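Local coordinates for protein ADP-ribosylglycohydrolase (Thermus thermophilus, PDB 2YZV) that belongs to the ADP-ribosylglycohydrolase family and folds as a compact, all-helical single chain that carries two bound magnesium ions, at residues R11-L16 against M286-L291; Y119-G125 against R156-A161; K184-L190 against L229-G235; F238-R243 against A271-W276. All blocks are in the same frame, centred on the assembly; numbering follows the deposited sequence.

Contact 1. Residues R11-L16 against M286-L291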
# COMPACT_ATOMS: atom_id res chain seq x y z
N ARG A 11 -11.06 6.47 5.58
CA ARG A 11 -10.48 6.70 4.27
C ARG A 11 -9.23 7.56 4.39
O ARG A 11 -8.22 7.29 3.74
CB ARG A 11 -11.50 7.36 3.33
CG ARG A 11 -12.54 6.40 2.75
CD ARG A 11 -13.55 5.94 3.80
NE ARG A 11 -14.47 4.94 3.28
CZ ARG A 11 -15.44 4.38 3.99
NH1 ARG A 11 -15.61 4.73 5.26
NH2 ARG A 11 -16.23 3.46 3.45
N LEU A 12 -9.29 8.60 5.22
CA LEU A 12 -8.13 9.46 5.42
C LEU A 12 -7.01 8.65 6.07
O LEU A 12 -5.83 8.81 5.74
CB LEU A 12 -8.49 10.65 6.31
CG LEU A 12 -9.29 11.80 5.70
CD1 LEU A 12 -8.37 12.70 4.91
CD2 LEU A 12 -10.41 11.26 4.82
N GLY A 13 -7.39 7.77 6.99
CA GLY A 13 -6.41 6.95 7.68
C GLY A 13 -5.67 6.00 6.75
O GLY A 13 -4.46 5.81 6.88
N ALA A 14 -6.39 5.39 5.82
CA ALA A 14 -5.75 4.46 4.89
C ALA A 14 -4.76 5.17 3.97
O ALA A 14 -3.67 4.65 3.70
CB ALA A 14 -6.82 3.74 4.06
N PHE A 15 -5.12 6.36 3.48
CA PHE A 15 -4.25 7.11 2.58
C PHE A 15 -3.05 7.69 3.31
O PHE A 15 -1.90 7.50 2.90
CB PHE A 15 -5.06 8.22 1.89
CG PHE A 15 -4.46 8.73 0.61
CD1 PHE A 15 -5.25 8.93 -0.51
CD2 PHE A 15 -3.10 9.02 0.52
CE1 PHE A 15 -4.70 9.40 -1.71
CE2 PHE A 15 -2.54 9.49 -0.66
CZ PHE A 15 -3.35 9.68 -1.78
N LEU A 16 -3.30 8.41 4.40
CA LEU A 16 -2.21 8.99 5.17
C LEU A 16 -1.34 7.91 5.81
O LEU A 16 -0.13 8.05 5.91
CB LEU A 16 -2.75 9.93 6.26
CG LEU A 16 -3.12 11.37 5.86
CD1 LEU A 16 -1.85 12.13 5.54
CD2 LEU A 16 -4.07 11.38 4.68
N MET A 286 -2.61 15.25 0.74
CA MET A 286 -3.11 13.88 0.79
C MET A 286 -4.49 13.81 1.43
O MET A 286 -5.33 13.02 1.00
CB MET A 286 -2.12 12.98 1.53
CG MET A 286 -0.84 12.77 0.74
SD MET A 286 0.19 11.47 1.44
CE MET A 286 1.26 12.43 2.50
N GLU A 287 -4.72 14.63 2.45
CA GLU A 287 -6.01 14.64 3.12
C GLU A 287 -7.08 15.08 2.12
O GLU A 287 -8.17 14.51 2.08
CB GLU A 287 -5.98 15.61 4.31
CG GLU A 287 -5.10 15.13 5.45
CD GLU A 287 -4.97 16.16 6.56
OE1 GLU A 287 -4.43 17.25 6.28
OE2 GLU A 287 -5.40 15.87 7.69
N ALA A 288 -6.75 16.09 1.32
CA ALA A 288 -7.67 16.60 0.31
C ALA A 288 -7.97 15.51 -0.72
O ALA A 288 -9.12 15.32 -1.11
CB ALA A 288 -7.07 17.82 -0.37
N LEU A 289 -6.93 14.81 -1.17
CA LEU A 289 -7.12 13.74 -2.15
C LEU A 289 -7.97 12.61 -1.60
O LEU A 289 -8.88 12.12 -2.27
CB LEU A 289 -5.76 13.18 -2.60
CG LEU A 289 -4.87 14.05 -3.49
CD1 LEU A 289 -3.49 13.42 -3.63
CD2 LEU A 289 -5.53 14.22 -4.86
N ALA A 290 -7.68 12.20 -0.36
CA ALA A 290 -8.43 11.11 0.27
C ALA A 290 -9.91 11.44 0.35
O ALA A 290 -10.76 10.60 0.05
CB ALA A 290 -7.88 10.83 1.66
N LEU A 291 -10.22 12.67 0.75
CA LEU A 291 -11.61 13.09 0.86
C LEU A 291 -12.27 13.15 -0.52
O LEU A 291 -13.43 12.76 -0.67
CB LEU A 291 -11.70 14.45 1.55
CG LEU A 291 -11.43 14.43 3.06
CD1 LEU A 291 -11.42 15.85 3.61
CD2 LEU A 291 -12.49 13.60 3.76

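Contact 2. Residues Y119-G125 against R156-A161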
# COMPACT_ATOMS: atom_id res chain seq x y z
N TYR A 119 -0.69 -1.94 -19.89
CA TYR A 119 -0.49 -3.08 -19.00
C TYR A 119 0.87 -3.67 -19.34
O TYR A 119 0.99 -4.80 -19.82
CB TYR A 119 -1.60 -4.11 -19.22
CG TYR A 119 -2.97 -3.54 -18.92
CD1 TYR A 119 -3.31 -3.15 -17.63
CD2 TYR A 119 -3.91 -3.38 -19.93
CE1 TYR A 119 -4.56 -2.61 -17.34
CE2 TYR A 119 -5.17 -2.83 -19.66
CZ TYR A 119 -5.48 -2.45 -18.36
OH TYR A 119 -6.72 -1.91 -18.09
N ALA A 120 1.90 -2.87 -19.07
CA ALA A 120 3.28 -3.21 -19.39
C ALA A 120 4.02 -4.12 -18.42
O ALA A 120 5.21 -4.36 -18.59
CB ALA A 120 4.08 -1.94 -19.60
N GLY A 121 3.33 -4.62 -17.40
CA GLY A 121 3.99 -5.51 -16.47
C GLY A 121 4.29 -6.84 -17.14
O GLY A 121 3.56 -7.26 -18.04
N ASP A 122 5.37 -7.49 -16.72
CA ASP A 122 5.73 -8.79 -17.29
C ASP A 122 5.73 -9.84 -16.19
O ASP A 122 5.60 -9.52 -15.01
CB ASP A 122 7.09 -8.73 -17.98
CG ASP A 122 8.21 -8.26 -17.07
OD1 ASP A 122 8.38 -8.85 -15.98
OD2 ASP A 122 8.92 -7.30 -17.44
N GLU A 123 5.86 -11.10 -16.59
CA GLU A 123 5.85 -12.22 -15.64
C GLU A 123 7.00 -12.22 -14.64
O GLU A 123 6.96 -12.97 -13.67
CB GLU A 123 5.81 -13.53 -16.42
CG GLU A 123 4.56 -13.69 -17.27
CD GLU A 123 4.63 -14.87 -18.21
OE1 GLU A 123 5.48 -14.86 -19.13
OE2 GLU A 123 3.82 -15.81 -18.04
N ALA A 124 8.01 -11.39 -14.88
CA ALA A 124 9.15 -11.33 -13.97
C ALA A 124 8.85 -10.37 -12.82
O ALA A 124 9.57 -10.35 -11.81
CB ALA A 124 10.40 -10.87 -14.72
N GLY A 125 7.79 -9.59 -12.96
CA GLY A 125 7.44 -8.63 -11.92
C GLY A 125 6.57 -9.21 -10.82
O GLY A 125 5.35 -9.15 -10.89
N ARG A 156 -1.37 -4.75 -13.02
CA ARG A 156 -0.84 -5.15 -14.32
C ARG A 156 -0.10 -4.06 -15.09
O ARG A 156 0.64 -4.36 -16.03
CB ARG A 156 -1.96 -5.74 -15.18
CG ARG A 156 -2.39 -7.13 -14.75
CD ARG A 156 -3.53 -7.63 -15.60
NE ARG A 156 -3.18 -7.60 -17.02
CZ ARG A 156 -3.95 -7.08 -17.96
NH1 ARG A 156 -5.12 -6.54 -17.65
NH2 ARG A 156 -3.54 -7.08 -19.23
N THR A 157 -0.31 -2.80 -14.72
CA THR A 157 0.38 -1.72 -15.41
C THR A 157 1.89 -1.84 -15.24
O THR A 157 2.64 -1.52 -16.16
CB THR A 157 -0.05 -0.34 -14.87
OG1 THR A 157 0.13 -0.29 -13.44
CG2 THR A 157 -1.51 -0.06 -15.21
N THR A 158 2.33 -2.34 -14.09
CA THR A 158 3.76 -2.47 -13.83
C THR A 158 4.26 -3.86 -13.43
O THR A 158 5.45 -4.14 -13.52
CB THR A 158 4.20 -1.49 -12.72
OG1 THR A 158 3.47 -1.78 -11.53
CG2 THR A 158 3.91 -0.05 -13.14
N HIS A 159 3.34 -4.72 -12.98
CA HIS A 159 3.71 -6.07 -12.55
C HIS A 159 2.78 -7.11 -13.16
O HIS A 159 1.56 -6.94 -13.15
CB HIS A 159 3.64 -6.17 -11.02
CG HIS A 159 4.64 -5.33 -10.31
ND1 HIS A 159 4.66 -3.96 -10.40
CD2 HIS A 159 5.68 -5.67 -9.51
CE1 HIS A 159 5.66 -3.48 -9.68
NE2 HIS A 159 6.30 -4.50 -9.13
N GLY A 160 3.36 -8.19 -13.67
CA GLY A 160 2.55 -9.22 -14.29
C GLY A 160 2.59 -10.62 -13.70
O GLY A 160 1.91 -11.51 -14.20
N ALA A 161 3.38 -10.83 -12.65
CA ALA A 161 3.47 -12.14 -12.02
C ALA A 161 2.15 -12.51 -11.33
O ALA A 161 1.55 -11.68 -10.65
CB ALA A 161 4.61 -12.17 -11.01
O HOH W 1 -0.45 -7.21 -19.57
O HOH W 2 1.01 -7.07 -16.89
O HOH W 3 6.55 -6.43 -14.54

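Contact 3. Residues K184-L190 against L229-G235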
# COMPACT_ATOMS: atom_id res chain seq x y z
N LYS A 184 -10.92 -7.13 13.08
CA LYS A 184 -9.61 -7.69 12.80
C LYS A 184 -9.66 -9.20 12.54
O LYS A 184 -9.01 -9.69 11.62
CB LYS A 184 -8.64 -7.40 13.96
CG LYS A 184 -7.24 -7.97 13.74
CD LYS A 184 -6.26 -7.57 14.84
CE LYS A 184 -5.92 -6.09 14.78
NZ LYS A 184 -4.81 -5.77 15.73
N GLU A 185 -10.45 -9.92 13.33
CA GLU A 185 -10.55 -11.36 13.16
C GLU A 185 -11.07 -11.75 11.77
O GLU A 185 -10.58 -12.71 11.17
CB GLU A 185 -11.47 -11.96 14.23
CG GLU A 185 -12.83 -11.29 14.33
CD GLU A 185 -12.89 -10.20 15.39
OE1 GLU A 185 -11.87 -9.50 15.63
OE2 GLU A 185 -13.97 -10.02 15.99
N ALA A 186 -12.04 -11.00 11.26
CA ALA A 186 -12.60 -11.28 9.94
C ALA A 186 -11.57 -10.98 8.85
O ALA A 186 -11.45 -11.74 7.89
CB ALA A 186 -13.85 -10.44 9.72
N LEU A 187 -10.85 -9.88 9.02
CA LEU A 187 -9.83 -9.50 8.04
C LEU A 187 -8.74 -10.57 7.94
O LEU A 187 -8.38 -10.99 6.85
CB LEU A 187 -9.21 -8.15 8.44
CG LEU A 187 -10.22 -6.99 8.40
CD1 LEU A 187 -9.64 -5.76 9.07
CD2 LEU A 187 -10.60 -6.70 6.95
N LEU A 188 -8.25 -11.01 9.09
CA LEU A 188 -7.20 -12.03 9.11
C LEU A 188 -7.67 -13.41 8.66
O LEU A 188 -6.87 -14.21 8.18
CB LEU A 188 -6.58 -12.11 10.51
CG LEU A 188 -5.94 -10.81 10.99
CD1 LEU A 188 -5.47 -10.97 12.43
CD2 LEU A 188 -4.78 -10.42 10.07
N ALA A 189 -8.96 -13.69 8.80
CA ALA A 189 -9.49 -14.99 8.40
C ALA A 189 -9.50 -15.13 6.87
O ALA A 189 -9.46 -16.25 6.36
CB ALA A 189 -10.89 -15.19 8.97
N LEU A 190 -9.55 -14.01 6.16
CA LEU A 190 -9.51 -14.02 4.70
C LEU A 190 -10.41 -15.10 4.10
O LEU A 190 -10.04 -15.76 3.13
CB LEU A 190 -8.06 -14.26 4.24
CG LEU A 190 -7.08 -13.14 4.61
CD1 LEU A 190 -5.65 -13.65 4.68
CD2 LEU A 190 -7.20 -12.03 3.57
N LEU A 229 0.40 -8.20 7.34
CA LEU A 229 -0.65 -8.90 8.08
C LEU A 229 -0.16 -9.32 9.46
O LEU A 229 -0.91 -9.28 10.43
CB LEU A 229 -1.14 -10.11 7.29
CG LEU A 229 -2.02 -9.79 6.08
CD1 LEU A 229 -2.31 -11.06 5.29
CD2 LEU A 229 -3.33 -9.15 6.55
N TRP A 230 1.10 -9.73 9.55
CA TRP A 230 1.67 -10.13 10.83
C TRP A 230 1.70 -8.93 11.79
O TRP A 230 1.29 -9.03 12.94
CB TRP A 230 3.10 -10.65 10.63
CG TRP A 230 3.89 -10.73 11.89
CD1 TRP A 230 3.81 -11.69 12.86
CD2 TRP A 230 4.87 -9.79 12.34
NE1 TRP A 230 4.67 -11.40 13.89
CE2 TRP A 230 5.34 -10.24 13.60
CE3 TRP A 230 5.40 -8.60 11.81
CZ2 TRP A 230 6.31 -9.55 14.33
CZ3 TRP A 230 6.37 -7.91 12.54
CH2 TRP A 230 6.81 -8.39 13.78
N ALA A 231 2.18 -7.80 11.29
CA ALA A 231 2.27 -6.59 12.11
C ALA A 231 0.88 -6.14 12.55
O ALA A 231 0.70 -5.66 13.67
CB ALA A 231 2.96 -5.48 11.33
N PHE A 232 -0.09 -6.30 11.66
CA PHE A 232 -1.46 -5.92 11.97
C PHE A 232 -2.03 -6.85 13.04
O PHE A 232 -2.69 -6.41 13.97
CB PHE A 232 -2.31 -5.97 10.69
CG PHE A 232 -3.75 -5.58 10.88
CD1 PHE A 232 -4.09 -4.34 11.43
CD2 PHE A 232 -4.77 -6.44 10.49
CE1 PHE A 232 -5.43 -3.96 11.57
CE2 PHE A 232 -6.11 -6.07 10.63
CZ PHE A 232 -6.44 -4.83 11.18
N ALA A 233 -1.74 -8.14 12.91
CA ALA A 233 -2.23 -9.12 13.87
C ALA A 233 -1.65 -8.93 15.27
O ALA A 233 -2.36 -9.05 16.27
CB ALA A 233 -1.93 -10.53 13.37
N ARG A 234 -0.35 -8.63 15.35
CA ARG A 234 0.30 -8.48 16.64
C ARG A 234 0.21 -7.09 17.26
O ARG A 234 0.26 -6.96 18.49
CB ARG A 234 1.77 -8.90 16.54
CG ARG A 234 1.98 -10.31 16.02
CD ARG A 234 1.15 -11.34 16.78
NE ARG A 234 1.32 -12.67 16.22
CZ ARG A 234 0.43 -13.65 16.32
NH1 ARG A 234 -0.72 -13.44 16.95
NH2 ARG A 234 0.66 -14.82 15.74
N GLY A 235 0.09 -6.06 16.44
CA GLY A 235 -0.01 -4.71 16.97
C GLY A 235 -1.38 -4.48 17.58
O GLY A 235 -2.40 -4.84 17.00

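Contact 4. Residues F238-R243 against A271-W276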
# COMPACT_ATOMS: atom_id res chain seq x y z
N PHE A 238 -2.39 1.30 16.00
CA PHE A 238 -1.64 1.69 14.80
C PHE A 238 -0.14 1.81 15.05
O PHE A 238 0.67 1.22 14.32
CB PHE A 238 -2.17 3.02 14.27
CG PHE A 238 -1.59 3.40 12.93
CD1 PHE A 238 -2.27 3.07 11.76
CD2 PHE A 238 -0.37 4.06 12.84
CE1 PHE A 238 -1.74 3.40 10.51
CE2 PHE A 238 0.17 4.40 11.61
CZ PHE A 238 -0.51 4.06 10.44
N GLU A 239 0.22 2.57 16.07
CA GLU A 239 1.62 2.80 16.40
C GLU A 239 2.41 1.52 16.66
O GLU A 239 3.48 1.31 16.08
CB GLU A 239 1.72 3.72 17.62
CG GLU A 239 3.14 4.13 17.97
CD GLU A 239 3.19 5.16 19.09
OE1 GLU A 239 4.29 5.67 19.38
OE2 GLU A 239 2.13 5.45 19.68
N GLU A 240 1.89 0.65 17.53
CA GLU A 240 2.60 -0.58 17.84
C GLU A 240 2.80 -1.47 16.62
O GLU A 240 3.89 -2.02 16.42
CB GLU A 240 1.86 -1.36 18.94
CG GLU A 240 2.59 -2.63 19.34
CD GLU A 240 1.98 -3.30 20.56
OE1 GLU A 240 0.76 -3.55 20.56
OE2 GLU A 240 2.74 -3.57 21.51
N GLY A 241 1.76 -1.61 15.81
CA GLY A 241 1.86 -2.43 14.62
C GLY A 241 2.83 -1.82 13.62
O GLY A 241 3.59 -2.54 12.97
N MET A 242 2.82 -0.50 13.49
CA MET A 242 3.72 0.17 12.56
C MET A 242 5.18 -0.06 12.95
O MET A 242 6.03 -0.31 12.10
CB MET A 242 3.43 1.66 12.49
CG MET A 242 4.33 2.42 11.51
SD MET A 242 4.18 1.84 9.80
CE MET A 242 2.62 2.59 9.34
N ARG A 243 5.47 0.05 14.25
CA ARG A 243 6.84 -0.17 14.70
C ARG A 243 7.26 -1.62 14.43
O ARG A 243 8.40 -1.88 14.07
CB ARG A 243 6.98 0.18 16.18
CG ARG A 243 7.03 1.68 16.40
CD ARG A 243 6.95 2.06 17.86
NE ARG A 243 7.04 3.50 18.03
CZ ARG A 243 6.72 4.15 19.15
NH1 ARG A 243 6.26 3.47 20.19
NH2 ARG A 243 6.85 5.46 19.22
N ALA A 271 -6.35 7.70 15.08
CA ALA A 271 -5.53 6.78 15.85
C ALA A 271 -4.05 6.82 15.48
O ALA A 271 -3.22 6.22 16.17
CB ALA A 271 -6.07 5.35 15.69
N ILE A 272 -3.72 7.51 14.40
CA ILE A 272 -2.33 7.62 13.98
C ILE A 272 -1.66 8.72 14.80
O ILE A 272 -2.20 9.82 14.93
CB ILE A 272 -2.22 7.98 12.48
CG1 ILE A 272 -2.91 6.89 11.64
CG2 ILE A 272 -0.76 8.14 12.08
CD1 ILE A 272 -2.89 7.16 10.14
N PRO A 273 -0.48 8.44 15.38
CA PRO A 273 0.24 9.44 16.18
C PRO A 273 0.27 10.82 15.52
O PRO A 273 0.72 10.96 14.39
CB PRO A 273 1.63 8.84 16.32
CG PRO A 273 1.33 7.38 16.42
CD PRO A 273 0.28 7.17 15.34
N GLY A 274 -0.22 11.82 16.25
CA GLY A 274 -0.25 13.17 15.71
C GLY A 274 1.10 13.69 15.26
O GLY A 274 1.20 14.37 14.23
N ARG A 275 2.16 13.37 16.01
CA ARG A 275 3.49 13.84 15.65
C ARG A 275 3.95 13.26 14.31
O ARG A 275 4.72 13.90 13.60
CB ARG A 275 4.49 13.50 16.76
CG ARG A 275 4.63 12.04 17.08
CD ARG A 275 5.55 11.83 18.27
NE ARG A 275 5.77 10.42 18.56
CZ ARG A 275 4.83 9.60 19.04
NH1 ARG A 275 3.61 10.04 19.29
NH2 ARG A 275 5.13 8.32 19.26
N TRP A 276 3.50 12.06 13.98
CA TRP A 276 3.88 11.45 12.70
C TRP A 276 3.18 12.20 11.57
O TRP A 276 3.79 12.50 10.55
CB TRP A 276 3.48 9.96 12.66
CG TRP A 276 4.35 9.07 13.52
CD1 TRP A 276 5.46 9.43 14.22
CD2 TRP A 276 4.18 7.66 13.74
NE1 TRP A 276 6.00 8.34 14.86
CE2 TRP A 276 5.23 7.24 14.59
CE3 TRP A 276 3.24 6.71 13.31
CZ2 TRP A 276 5.38 5.91 15.01
CZ3 TRP A 276 3.39 5.39 13.73
CH2 TRP A 276 4.45 5.00 14.57
O HOH W 4 -1.74 4.24 17.64

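Contact 1. Residues R11-L16 against M286-L291
M286 meets both F15 and L16 where the two helices lie side by side. Its CB rests on the methyls of L16, while CG lies 4.0 Å from F15 CE2 and the two side chains, M286 and F15, cross at about a right angle. An extended chi2 carries SD to 5.1 Å from the F15 ring centroid, 67° off the ring normal, an oblique Met-aromatic contact. M286 O adds a backbone group above the middle of one face of the same ring, even as it accepts the helical bond from A290 N.

E287 contributes the aliphatic base of its side chain. CB touches L12, CG lies 4.0 Å from L16 CD2, and E287 O has L12 CD1 only 3.4 Å away.

Such intercalation shows how helix pairs pack in an all-helical domain: helix 4-26 and helix 283-298, near opposite ends of the chain, cross steeply here, their N-to-C directions 130° apart and the segment axes 8.8 Å apart. L289 follows, its CB beside F15 CE1 and its CD1 near CZ, and it also touches L63 and L70 of helix 57-72.

The closest CA pair comes next, L12 CA and A290 CA at 5.4 Å, a spacing which the small side chain of A290 accommodates. A290 CB is 3.8 Å from F15 CB and is also touched by L12 CD1. With F15 CG anti to the backbone N (chi1 -159°), the ring reaches past A290 toward M286 and L289. L291 closes the row, its CD2 pressed unusually tightly against L12 CD2 at 3.3 Å.

Contact 2. Residues Y119-G125 against R156-A161
R156 lays its side chain over Y119, and its path can be traced outward from the backbone. CB starts 3.8 Å from Y119 CD1. A turn at chi3 (56°) then folds the chain over the tyrosine, so that the guanidinium lies flat on the ring with the two planes 19° apart. CZ stands 4.2 Å from the Y119 ring centroid, a cation-pi stack. NH1 lies above the middle of the ring, whereas NH2 sits back over the root of the side chain, 3.5 Å from Y119 CB. A water accepts from NH2 and donates to Y119 O, tying the charged tip to the backbone of the same tyrosine; the far end of the tyrosine is held by R153, which bonds to OH.

Beyond the stack, the two loops join through main-chain groups. G121 N donates to R156 O at 3.0 Å, and a second water links that carbonyl to G121 O. A third water spans D122 N and T158 O. Farther along, A161 N, at the N-cap position of helix 162-179, donates to G125 O at 3.1 Å. The D122-G125 type I turn that presents this oxygen is braced by an Asx turn, D122 OD1 accepting from A124 N, while D122 OD2 pairs with R111.

Backbone bonds and bridging waters thus join two loops without regular secondary structure, and the stacked cation probably gains from the tyrosine's pi electrons while keeping its NH2 hydrated.

Contact 3. Residues K184-L190 against L229-G235
K184 overlaps F232, its CE lying over one face of the ring. With CG anti to the backbone N (chi1 180°), the lysine sets out toward the partner helix and bends at chi3; CG passes CE2, and the bend brings CE to 3.9 Å from the ring centroid in a CH-pi contact, displaced toward the rim. NZ goes on to donate to F232 O at 2.8 Å, almost in line with the carbonyl (C=O...N angle 164°), while still over the ring face for a cation-pi contact. Y267 OH is another partner of the ammonium. Since F232 O belongs to the last turn of helix 221-234, the positive charge lies where it would probably offset the negative end of the helix dipole.

The leucines supply the apolar remainder. L187 CD1 approaches F232 CE2 to 3.9 Å, and L188 CD2 meets the edge of the ring near CD2. The two methyls of L188 divide their work: CD1 is 3.7 Å from A233 CB, while CD2 also lies 4.0 Å from L229 CD2. A looser touch between L190 and L229 ends the row.

The segment axes are 10.9 Å apart and nearly antiparallel, at 156°, so bulky side chains fill the space between the backbones. Helix 252-267 flanks the pair, with Y266 edge-to-face on F232 and touching L187, and helix 162-179 receives L190 through V170, W173 and L174.

Contact 4. Residues F238-R243 against A271-W276
A271 O accepts a hydrogen bond from a water 2.9 Å away, and that water in turn accepts from E239 N at 3.0 Å, in the first turn of helix 238-246. Next to this bridge, F238 turns its ring toward the other segment, its CG anti to the backbone N (chi1 -172°). I272 CG1 sits squarely over one face, 3.7 Å from the F238 ring centroid and 3° off the normal, in a CH-pi contact; I272 CD1 and CG2 reach the ring atoms nearer the rim, CZ and CE2.

W276 meets the same phenylalanine differently: W276 CZ3 and F238 CE2 come within 4.0 Å, each in the plane of the other ring, so they meet edge to edge. The indole is a knob in a hole formed by F238, E239, M242 and R243, joining helix 238-246 to helix 274-279. Its six-membered ring enters first, with CH2 3.7 Å from E239 CG and CZ3 3.8 Å from M242 CG. P273, at the N-cap position, lies over one indole face and touches E239 CB with its CG at 3.9 Å.

Beside the indole, R243 and R275 gather about two acids, E239 and E41. E239 forms a salt-bridge network with both, though the exact place of its OE1 is doubtful. E41 pairs with both arginines as well, which makes their proximity understandable, and its OE1 takes the indole N-H of W276 together with R275 NE.

Overall arrangement
The four contacts illustrate how an all-helical chain folds back on itself over long and short sequence separations. Contact 1 joins helices near the two ends, so the other three are nested within its loop and follow in series: contact 2, contact 3, contact 4. Contacts 3 and 4 have centres about 17 Å apart and touch, A231 CB packing on G241 O, and helix 221-234 is followed after a short turn by helix 238-246. Contact 4 also reaches contact 1, whose centre is about 16 Å away, through I272 on G13; helix 274-279 precedes helix 283-298. Contact 2 stands apart, its centre 27 to 33 Å from the others. Contact 4 thus links the terminal helix pair with the helix pair of contact 3.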